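Local coordinates for protein peptidoglycan-N-acetylglucosamine deacetylase BC_1974 (Bacillus cereus, PDB 5N1P) that removes the acetyl group from N-acetylglucosamine residues of peptidoglycan, a hydrolysis carried out by a metal-dependent deacetylase of the CE4 family, at residues S92-L106 with Y190-H202. Sequence-based numbering, arbitrary orientation.
Sequences SPKLTRPPYGSMPGL and YHEESHFPVNFWH. With 8GK (~{N}-oxidanylnaphthalene-1-carboxamide), chain E.
Two N-H groups grip the carbonyl oxygen of S102: NE1 of W201 reaches S102 O at 2.9 Å, and the backbone N of L106 comes to it from the opposite face of the carbonyl plane. In this NodB-homology (CE4) domain, 190-202 runs on from the last strand, 185-187, and meets 92-106, whose turn from P98 to G101 lines the active site, at two places. The W201 bond is fairly straight, 163° at the hydrogen, though NE1 sits above the carbonyl plane. One face of the indole carries M103 in a Met-aromatic contact: chi2 (80°) places SD 3.9 Å from the centroid of the W201 six-membered ring, and chi3 (66°) folds CE over the same ring. S102 OG and F200 N share D123 as a partner, tying both segments to one carboxylate. Within the turn, Y100 N donates to O12 of the hydroxamate inhibitor at 3.0 Å. At the far end, E192 OE2 accepts from K94 N at 2.8 Å and from Y55, while a water links E192 OE1 to S92 O. Next to it, Y190 OH and H195 ND1, both of 190-202, are hydrogen-bonded at 2.7 Å, and L95 sets its CD2 methyl over the centre of one face of the Y190 ring, a CH-pi contact 3.4 Å from the centroid.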
ATOM      1  N   SER A  92     -14.196  -4.393  -8.035  1.00 23.25           N
ATOM      2  CA  SER A  92     -13.297  -5.465  -7.614  1.00 20.09           C
ATOM      3  C   SER A  92     -11.866  -5.095  -7.984  1.00 20.90           C
ATOM      4  O   SER A  92     -11.493  -5.164  -9.156  1.00 23.17           O
ATOM      5  CB  SER A  92     -13.677  -6.799  -8.267  1.00 24.88           C
ATOM      6  OG  SER A  92     -14.974  -7.229  -7.864  1.00 28.21           O
ATOM      7  N   PRO A  93     -11.055  -4.704  -6.988  1.00 20.63           N
ATOM      8  CA  PRO A  93      -9.681  -4.286  -7.304  1.00 19.65           C
ATOM      9  C   PRO A  93      -8.840  -5.433  -7.809  1.00 20.33           C
ATOM     10  O   PRO A  93      -9.088  -6.567  -7.395  1.00 20.81           O
ATOM     11  CB  PRO A  93      -9.140  -3.807  -5.964  1.00 17.95           C
ATOM     12  CG  PRO A  93     -10.385  -3.521  -5.127  1.00 19.58           C
ATOM     13  CD  PRO A  93     -11.360  -4.551  -5.554  1.00 19.09           C
ATOM     14  N   LYS A  94      -7.843  -5.134  -8.641  1.00 20.16           N
ATOM     15  CA  LYS A  94      -6.953  -6.176  -9.155  1.00 18.66           C
ATOM     16  C   LYS A  94      -5.582  -6.190  -8.479  1.00 22.08           C
ATOM     17  O   LYS A  94      -4.896  -7.201  -8.528  1.00 21.88           O
ATOM     18  CB  LYS A  94      -6.759  -6.025 -10.666  1.00 22.87           C
ATOM     19  CG  LYS A  94      -8.052  -6.206 -11.475  1.00 30.04           C
ATOM     20  CD  LYS A  94      -8.765  -7.504 -11.101  1.00 45.85           C
ATOM     21  CE  LYS A  94     -10.049  -7.730 -11.919  1.00 49.69           C
ATOM     22  NZ  LYS A  94     -11.202  -6.903 -11.449  1.00 34.01           N
ATOM     23  N   LEU A  95      -5.174  -5.081  -7.861  1.00 18.96           N
ATOM     24  CA  LEU A  95      -3.812  -4.999  -7.327  1.00 18.30           C
ATOM     25  C   LEU A  95      -3.710  -5.530  -5.905  1.00 17.87           C
ATOM     26  O   LEU A  95      -4.491  -5.166  -5.024  1.00 18.78           O
ATOM     27  CB  LEU A  95      -3.306  -3.554  -7.384  1.00 18.50           C
ATOM     28  CG  LEU A  95      -1.825  -3.369  -7.029  1.00 19.90           C
ATOM     29  CD1 LEU A  95      -0.922  -4.072  -8.053  1.00 21.33           C
ATOM     30  CD2 LEU A  95      -1.526  -1.874  -6.938  1.00 19.35           C
ATOM     31  N   THR A  96      -2.729  -6.399  -5.690  1.00 16.98           N
ATOM     32  CA  THR A  96      -2.436  -6.952  -4.384  1.00 17.01           C
ATOM     33  C   THR A  96      -1.032  -6.524  -3.951  1.00 17.58           C
ATOM     34  O   THR A  96      -0.164  -6.272  -4.780  1.00 19.91           O
ATOM     35  CB  THR A  96      -2.508  -8.496  -4.381  1.00 18.01           C
ATOM     36  OG1 THR A  96      -1.394  -9.032  -5.121  1.00 20.83           O
ATOM     37  CG2 THR A  96      -3.797  -8.960  -5.026  1.00 18.96           C
ATOM     38  N   ARG A  97      -0.856  -6.422  -2.645  1.00 16.69           N
ATOM     39  CA  ARG A  97       0.452  -6.167  -2.025  1.00 18.38           C
ATOM     40  C   ARG A  97       0.741  -7.357  -1.114  1.00 20.96           C
ATOM     41  O   ARG A  97      -0.011  -7.628  -0.182  1.00 17.47           O
ATOM     42  CB  ARG A  97       0.407  -4.835  -1.266  1.00 20.64           C
ATOM     43  CG  ARG A  97       1.367  -4.625  -0.102  1.00 24.12           C
ATOM     44  CD  ARG A  97       2.798  -4.302  -0.522  1.00 20.85           C
ATOM     45  NE  ARG A  97       3.014  -3.241  -1.503  1.00 20.49           N
ATOM     46  CZ  ARG A  97       3.068  -1.934  -1.239  1.00 21.10           C
ATOM     47  NH1 ARG A  97       2.795  -1.477  -0.021  1.00 21.21           N
ATOM     48  NH2 ARG A  97       3.342  -1.069  -2.216  1.00 20.84           N
ATOM     49  N   PRO A  98       1.812  -8.113  -1.405  1.00 19.23           N
ATOM     50  CA  PRO A  98       2.052  -9.312  -0.589  1.00 19.10           C
ATOM     51  C   PRO A  98       2.505  -8.979   0.822  1.00 21.30           C
ATOM     52  O   PRO A  98       3.445  -8.208   1.003  1.00 21.60           O
ATOM     53  CB  PRO A  98       3.191 -10.048  -1.326  1.00 18.03           C
ATOM     54  CG  PRO A  98       3.279  -9.409  -2.674  1.00 23.25           C
ATOM     55  CD  PRO A  98       2.754  -7.996  -2.533  1.00 22.27           C
ATOM     56  N   PRO A  99       1.849  -9.570   1.825  1.00 17.04           N
ATOM     57  CA  PRO A  99       2.449  -9.484   3.151  1.00 19.78           C
ATOM     58  C   PRO A  99       3.890 -10.013   3.125  1.00 21.51           C
ATOM     59  O   PRO A  99       4.148 -11.059   2.535  1.00 22.36           O
ATOM     60  CB  PRO A  99       1.539 -10.369   3.994  1.00 21.60           C
ATOM     61  CG  PRO A  99       0.195 -10.245   3.334  1.00 20.61           C
ATOM     62  CD  PRO A  99       0.504 -10.170   1.857  1.00 19.59           C
ATOM     63  N   TYR A 100       4.805  -9.273   3.743  1.00 21.34           N
ATOM     64  CA  TYR A 100       6.235  -9.607   3.804  1.00 20.09           C
ATOM     65  C   TYR A 100       6.931  -9.489   2.447  1.00 24.02           C
ATOM     66  O   TYR A 100       8.102  -9.865   2.306  1.00 24.79           O
ATOM     67  CB  TYR A 100       6.456 -11.009   4.405  1.00 22.44           C
ATOM     68  CG  TYR A 100       5.684 -11.171   5.690  1.00 23.02           C
ATOM     69  CD1 TYR A 100       6.091 -10.524   6.862  1.00 26.40           C
ATOM     70  CD2 TYR A 100       4.521 -11.916   5.727  1.00 23.78           C
ATOM     71  CE1 TYR A 100       5.358 -10.648   8.035  1.00 26.76           C
ATOM     72  CE2 TYR A 100       3.787 -12.038   6.889  1.00 29.30           C
ATOM     73  CZ  TYR A 100       4.207 -11.400   8.036  1.00 31.81           C
ATOM     74  OH  TYR A 100       3.451 -11.520   9.183  1.00 33.47           O
ATOM     75  N   GLY A 101       6.235  -8.928   1.461  1.00 20.78           N
ATOM     76  CA  GLY A 101       6.808  -8.779   0.127  1.00 22.22           C
ATOM     77  C   GLY A 101       6.757 -10.083  -0.659  1.00 23.34           C
ATOM     78  O   GLY A 101       6.553 -11.145  -0.086  1.00 22.37           O
ATOM     79  N   SER A 102       6.959 -10.011  -1.970  1.00 20.52           N
ATOM     80  CA  SER A 102       6.810 -11.202  -2.819  1.00 21.34           C
ATOM     81  C   SER A 102       7.977 -12.176  -2.779  1.00 22.61           C
ATOM     82  O   SER A 102       7.835 -13.314  -3.232  1.00 24.17           O
ATOM     83  CB  SER A 102       6.582 -10.796  -4.278  1.00 24.54           C
ATOM     84  OG  SER A 102       7.722 -10.145  -4.809  1.00 22.47           O
ATOM     85  N   MET A 103       9.122 -11.736  -2.261  1.00 23.98           N
ATOM     86  CA  MET A 103      10.362 -12.517  -2.319  1.00 26.02           C
ATOM     87  C   MET A 103      10.782 -12.988  -0.929  1.00 28.19           C
ATOM     88  O   MET A 103      11.043 -12.164  -0.058  1.00 32.37           O
ATOM     89  CB  MET A 103      11.480 -11.672  -2.940  1.00 28.88           C
ATOM     90  CG  MET A 103      12.857 -12.299  -2.879  1.00 30.66           C
ATOM     91  SD  MET A 103      13.008 -13.501  -4.195  1.00 35.75           S
ATOM     92  CE  MET A 103      12.921 -12.461  -5.662  1.00 34.98           C
ATOM     93  N   PRO A 104      10.902 -14.309  -0.727  1.00 31.39           N
ATOM     94  CA  PRO A 104      10.798 -15.380  -1.722  1.00 26.57           C
ATOM     95  C   PRO A 104       9.440 -16.081  -1.758  1.00 25.68           C
ATOM     96  O   PRO A 104       9.305 -17.073  -2.480  1.00 29.95           O
ATOM     97  CB  PRO A 104      11.877 -16.358  -1.258  1.00 33.90           C
ATOM     98  CG  PRO A 104      11.795 -16.251   0.245  1.00 34.18           C
ATOM     99  CD  PRO A 104      11.385 -14.822   0.569  1.00 39.68           C
ATOM    100  N   GLY A 105       8.465 -15.584  -0.999  1.00 27.30           N
ATOM    101  CA  GLY A 105       7.185 -16.254  -0.824  1.00 31.02           C
ATOM    102  C   GLY A 105       6.405 -16.616  -2.080  1.00 26.36           C
ATOM    103  O   GLY A 105       5.915 -17.743  -2.212  1.00 26.35           O
ATOM    104  N   LEU A 106       6.274 -15.667  -3.000  1.00 25.35           N
ATOM    105  CA  LEU A 106       5.502 -15.900  -4.220  1.00 25.07           C
ATOM    106  C   LEU A 106       6.346 -16.640  -5.245  1.00 24.67           C
ATOM    107  O   LEU A 106       6.930 -16.033  -6.140  1.00 26.64           O
ATOM    108  CB  LEU A 106       5.001 -14.584  -4.821  1.00 27.23           C
ATOM    109  CG  LEU A 106       3.706 -13.944  -4.331  1.00 39.56           C
ATOM    110  CD1 LEU A 106       3.361 -12.808  -5.290  1.00 34.68           C
ATOM    111  CD2 LEU A 106       2.547 -14.946  -4.223  1.00 25.13           C
ATOM    112  N   TYR A 190      -2.268   4.516  -7.555  1.00 24.03           N
ATOM    113  CA  TYR A 190      -2.196   3.480  -8.562  1.00 23.91           C
ATOM    114  C   TYR A 190      -3.408   3.519  -9.452  1.00 25.12           C
ATOM    115  O   TYR A 190      -4.510   3.790  -9.014  1.00 24.71           O
ATOM    116  CB  TYR A 190      -2.068   2.101  -7.918  1.00 21.49           C
ATOM    117  CG  TYR A 190      -2.088   0.942  -8.890  1.00 21.91           C
ATOM    118  CD1 TYR A 190      -0.916   0.516  -9.514  1.00 22.80           C
ATOM    119  CD2 TYR A 190      -3.271   0.247  -9.161  1.00 20.60           C
ATOM    120  CE1 TYR A 190      -0.925  -0.557 -10.398  1.00 22.92           C
ATOM    121  CE2 TYR A 190      -3.291  -0.818 -10.041  1.00 21.57           C
ATOM    122  CZ  TYR A 190      -2.108  -1.225 -10.649  1.00 22.52           C
ATOM    123  OH  TYR A 190      -2.174  -2.300 -11.512  1.00 25.41           O
ATOM    124  N   HIS A 191      -3.173   3.158 -10.704  1.00 27.22           N
ATOM    125  CA  HIS A 191      -4.138   3.177 -11.807  1.00 31.17           C
ATOM    126  C   HIS A 191      -4.082   1.864 -12.612  1.00 28.74           C
ATOM    127  O   HIS A 191      -3.064   1.567 -13.231  1.00 29.89           O
ATOM    128  CB  HIS A 191      -3.768   4.445 -12.532  1.00 45.76           C
ATOM    129  CG  HIS A 191      -4.355   5.679 -11.928  1.00 46.67           C
ATOM    130  ND1 HIS A 191      -3.808   6.348 -10.853  1.00 57.84           N
ATOM    131  CD2 HIS A 191      -5.185   6.565 -12.526  1.00 57.70           C
ATOM    132  CE1 HIS A 191      -4.454   7.489 -10.672  1.00 50.26           C
ATOM    133  NE2 HIS A 191      -5.292   7.647 -11.693  1.00 58.59           N
ATOM    134  N   GLU A 192      -5.142   1.049 -12.472  1.00 26.78           N
ATOM    135  CA  GLU A 192      -5.188  -0.274 -13.103  1.00 27.30           C
ATOM    136  C   GLU A 192      -4.950  -0.199 -14.610  1.00 27.38           C
ATOM    137  O   GLU A 192      -4.244  -1.038 -15.181  1.00 33.08           O
ATOM    138  CB  GLU A 192      -6.516  -0.983 -12.829  1.00 32.78           C
ATOM    139  CG  GLU A 192      -6.580  -1.660 -11.466  1.00 32.53           C
ATOM    140  CD  GLU A 192      -7.921  -2.315 -11.147  1.00 37.10           C
ATOM    141  OE1 GLU A 192      -8.779  -2.456 -12.045  1.00 35.72           O
ATOM    142  OE2 GLU A 192      -8.116  -2.675  -9.967  1.00 30.44           O
ATOM    143  N   GLU A 193      -5.527   0.812 -15.251  1.00 28.83           N
ATOM    144  CA  GLU A 193      -5.377   0.972 -16.692  1.00 35.48           C
ATOM    145  C   GLU A 193      -3.972   1.443 -17.083  1.00 38.69           C
ATOM    146  O   GLU A 193      -3.626   1.460 -18.269  1.00 42.03           O
ATOM    147  CB  GLU A 193      -6.422   1.957 -17.225  1.00 39.00           C
ATOM    148  CG  GLU A 193      -6.307   3.377 -16.656  1.00 57.98           C
ATOM    149  CD  GLU A 193      -6.998   3.558 -15.300  1.00 68.29           C
ATOM    150  OE1 GLU A 193      -7.119   2.576 -14.534  1.00 60.60           O
ATOM    151  OE2 GLU A 193      -7.427   4.696 -15.003  1.00 68.99           O
ATOM    152  N   SER A 194      -3.176   1.829 -16.090  1.00 31.40           N
ATOM    153  CA  SER A 194      -1.818   2.329 -16.314  1.00 38.92           C
ATOM    154  C   SER A 194      -0.790   1.504 -15.557  1.00 39.02           C
ATOM    155  O   SER A 194       0.242   2.030 -15.126  1.00 40.06           O
ATOM    156  CB  SER A 194      -1.699   3.794 -15.887  1.00 41.64           C
ATOM    157  OG  SER A 194      -2.596   4.611 -16.616  1.00 59.43           O
ATOM    158  N   HIS A 195      -1.080   0.219 -15.380  1.00 28.54           N
ATOM    159  CA  HIS A 195      -0.183  -0.668 -14.641  1.00 25.99           C
ATOM    160  C   HIS A 195       1.224  -0.692 -15.223  1.00 26.68           C
ATOM    161  O   HIS A 195       1.396  -0.731 -16.435  1.00 31.76           O
ATOM    162  CB  HIS A 195      -0.727  -2.095 -14.626  1.00 27.80           C
ATOM    163  CG  HIS A 195       0.152  -3.057 -13.891  1.00 26.21           C
ATOM    164  ND1 HIS A 195       0.158  -3.152 -12.517  1.00 22.61           N
ATOM    165  CD2 HIS A 195       1.063  -3.956 -14.337  1.00 27.12           C
ATOM    166  CE1 HIS A 195       1.042  -4.063 -12.145  1.00 24.19           C
ATOM    167  NE2 HIS A 195       1.598  -4.571 -13.232  1.00 26.34           N
ATOM    168  N   PHE A 196       2.221  -0.654 -14.346  1.00 26.19           N
ATOM    169  CA  PHE A 196       3.584  -1.007 -14.718  1.00 26.44           C
ATOM    170  C   PHE A 196       4.124  -1.889 -13.603  1.00 23.35           C
ATOM    171  O   PHE A 196       3.726  -1.741 -12.446  1.00 23.81           O
ATOM    172  CB  PHE A 196       4.454   0.241 -14.947  1.00 28.90           C
ATOM    173  CG  PHE A 196       4.556   1.148 -13.757  1.00 29.82           C
ATOM    174  CD1 PHE A 196       5.656   1.093 -12.914  1.00 30.89           C
ATOM    175  CD2 PHE A 196       3.556   2.067 -13.483  1.00 31.96           C
ATOM    176  CE1 PHE A 196       5.747   1.943 -11.818  1.00 32.92           C
ATOM    177  CE2 PHE A 196       3.638   2.908 -12.385  1.00 33.94           C
ATOM    178  CZ  PHE A 196       4.736   2.846 -11.554  1.00 34.47           C
ATOM    179  N   PRO A 197       4.996  -2.842 -13.953  1.00 28.07           N
ATOM    180  CA  PRO A 197       5.466  -3.798 -12.947  1.00 24.98           C
ATOM    181  C   PRO A 197       6.390  -3.171 -11.904  1.00 25.14           C
ATOM    182  O   PRO A 197       7.333  -2.433 -12.230  1.00 27.41           O
ATOM    183  CB  PRO A 197       6.222  -4.846 -13.772  1.00 27.25           C
ATOM    184  CG  PRO A 197       5.747  -4.659 -15.180  1.00 31.10           C
ATOM    185  CD  PRO A 197       5.454  -3.192 -15.306  1.00 32.59           C
ATOM    186  N   VAL A 198       6.073  -3.450 -10.644  1.00 23.13           N
ATOM    187  CA  VAL A 198       6.915  -3.107  -9.503  1.00 22.14           C
ATOM    188  C   VAL A 198       6.899  -4.301  -8.567  1.00 19.77           C
ATOM    189  O   VAL A 198       6.082  -4.378  -7.650  1.00 22.19           O
ATOM    190  CB  VAL A 198       6.430  -1.853  -8.744  1.00 22.67           C
ATOM    191  CG1 VAL A 198       7.428  -1.505  -7.620  1.00 23.71           C
ATOM    192  CG2 VAL A 198       6.296  -0.686  -9.694  1.00 25.64           C
ATOM    193  N   ASN A 199       7.784  -5.256  -8.815  1.00 21.16           N
ATOM    194  CA  ASN A 199       7.849  -6.404  -7.915  1.00 19.61           C
ATOM    195  C   ASN A 199       9.270  -6.950  -7.851  1.00 21.00           C
ATOM    196  O   ASN A 199      10.064  -6.775  -8.780  1.00 22.70           O
ATOM    197  CB  ASN A 199       6.837  -7.498  -8.320  1.00 20.55           C
ATOM    198  CG  ASN A 199       7.162  -8.167  -9.643  1.00 23.23           C
ATOM    199  OD1 ASN A 199       8.037  -9.038  -9.717  1.00 22.08           O
ATOM    200  ND2 ASN A 199       6.442  -7.786 -10.692  1.00 23.09           N
ATOM    201  N   PHE A 200       9.572  -7.602  -6.736  1.00 20.86           N
ATOM    202  CA  PHE A 200      10.933  -8.042  -6.441  1.00 22.69           C
ATOM    203  C   PHE A 200      11.403  -9.145  -7.382  1.00 22.22           C
ATOM    204  O   PHE A 200      12.608  -9.349  -7.532  1.00 25.08           O
ATOM    205  CB  PHE A 200      11.025  -8.516  -4.983  1.00 22.07           C
ATOM    206  CG  PHE A 200      10.842  -7.417  -3.975  1.00 23.86           C
ATOM    207  CD1 PHE A 200      11.403  -6.160  -4.183  1.00 26.12           C
ATOM    208  CD2 PHE A 200      10.112  -7.640  -2.812  1.00 25.01           C
ATOM    209  CE1 PHE A 200      11.237  -5.139  -3.252  1.00 32.70           C
ATOM    210  CE2 PHE A 200       9.944  -6.630  -1.872  1.00 27.12           C
ATOM    211  CZ  PHE A 200      10.495  -5.373  -2.092  1.00 28.79           C
ATOM    212  N   TRP A 201      10.476  -9.854  -8.020  1.00 21.20           N
ATOM    213  CA  TRP A 201      10.843 -10.907  -8.973  1.00 21.99           C
ATOM    214  C   TRP A 201      11.152 -10.356 -10.351  1.00 22.67           C
ATOM    215  O   TRP A 201      11.623 -11.088 -11.212  1.00 23.56           O
ATOM    216  CB  TRP A 201       9.721 -11.946  -9.097  1.00 23.62           C
ATOM    217  CG  TRP A 201       9.581 -12.798  -7.882  1.00 24.33           C
ATOM    218  CD1 TRP A 201       8.746 -12.585  -6.825  1.00 24.62           C
ATOM    219  CD2 TRP A 201      10.319 -13.981  -7.582  1.00 23.05           C
ATOM    220  NE1 TRP A 201       8.920 -13.572  -5.878  1.00 24.40           N
ATOM    221  CE2 TRP A 201       9.876 -14.446  -6.328  1.00 22.78           C
ATOM    222  CE3 TRP A 201      11.320 -14.697  -8.252  1.00 25.20           C
ATOM    223  CZ2 TRP A 201      10.387 -15.596  -5.731  1.00 25.37           C
ATOM    224  CZ3 TRP A 201      11.824 -15.842  -7.658  1.00 26.30           C
ATOM    225  CH2 TRP A 201      11.358 -16.279  -6.410  1.00 27.86           C
ATOM    226  N   HIS A 202      10.861  -9.073 -10.564  1.00 22.22           N
ATOM    227  CA  HIS A 202      10.945  -8.473 -11.896  1.00 23.33           C
ATOM    228  C   HIS A 202      10.156  -9.334 -12.880  1.00 25.02           C
ATOM    229  O   HIS A 202      10.569  -9.560 -14.015  1.00 26.50           O
ATOM    230  CB  HIS A 202      12.407  -8.305 -12.333  1.00 25.49           C
ATOM    231  CG  HIS A 202      13.210  -7.424 -11.422  1.00 25.45           C
ATOM    232  ND1 HIS A 202      14.574  -7.259 -11.551  1.00 31.92           N
ATOM    233  CD2 HIS A 202      12.844  -6.666 -10.361  1.00 29.61           C
ATOM    234  CE1 HIS A 202      15.010  -6.435 -10.616  1.00 31.93           C
ATOM    235  NE2 HIS A 202      13.980  -6.064  -9.875  1.00 30.83           N
TER
HETATM  236  C1  8GK E 301       4.315  -5.936   4.941  1.00 51.25           C
HETATM  237  C2  8GK E 301       5.744  -6.304   5.170  1.00 53.63           C
HETATM  238  C3  8GK E 301       6.104  -6.797   6.416  1.00 58.49           C
HETATM  239  C4  8GK E 301       7.423  -7.167   6.655  1.00 62.12           C
HETATM  240  C5  8GK E 301       8.380  -7.057   5.645  1.00 59.54           C
HETATM  241  C6  8GK E 301       8.015  -6.566   4.396  1.00 56.64           C
HETATM  242  C7  8GK E 301       6.692  -6.194   4.160  1.00 59.09           C
HETATM  243  C8  8GK E 301       7.770  -7.651   7.909  1.00 58.21           C
HETATM  244  C9  8GK E 301       6.820  -7.763   8.920  1.00 50.07           C
HETATM  245  C10 8GK E 301       5.503  -7.389   8.679  1.00 54.41           C
HETATM  246  C11 8GK E 301       5.151  -6.909   7.424  1.00 51.04           C
HETATM  247  O12 8GK E 301       3.512  -6.847   4.933  1.00 34.22           O
HETATM  248  N13 8GK E 301       3.930  -4.670   4.790  1.00 56.50           N
HETATM  249  O14 8GK E 301       2.670  -4.328   5.280  1.00 49.48           O
HETATM  250  O   HOH W   1     -11.078  -3.006 -10.802  1.00 41.01           O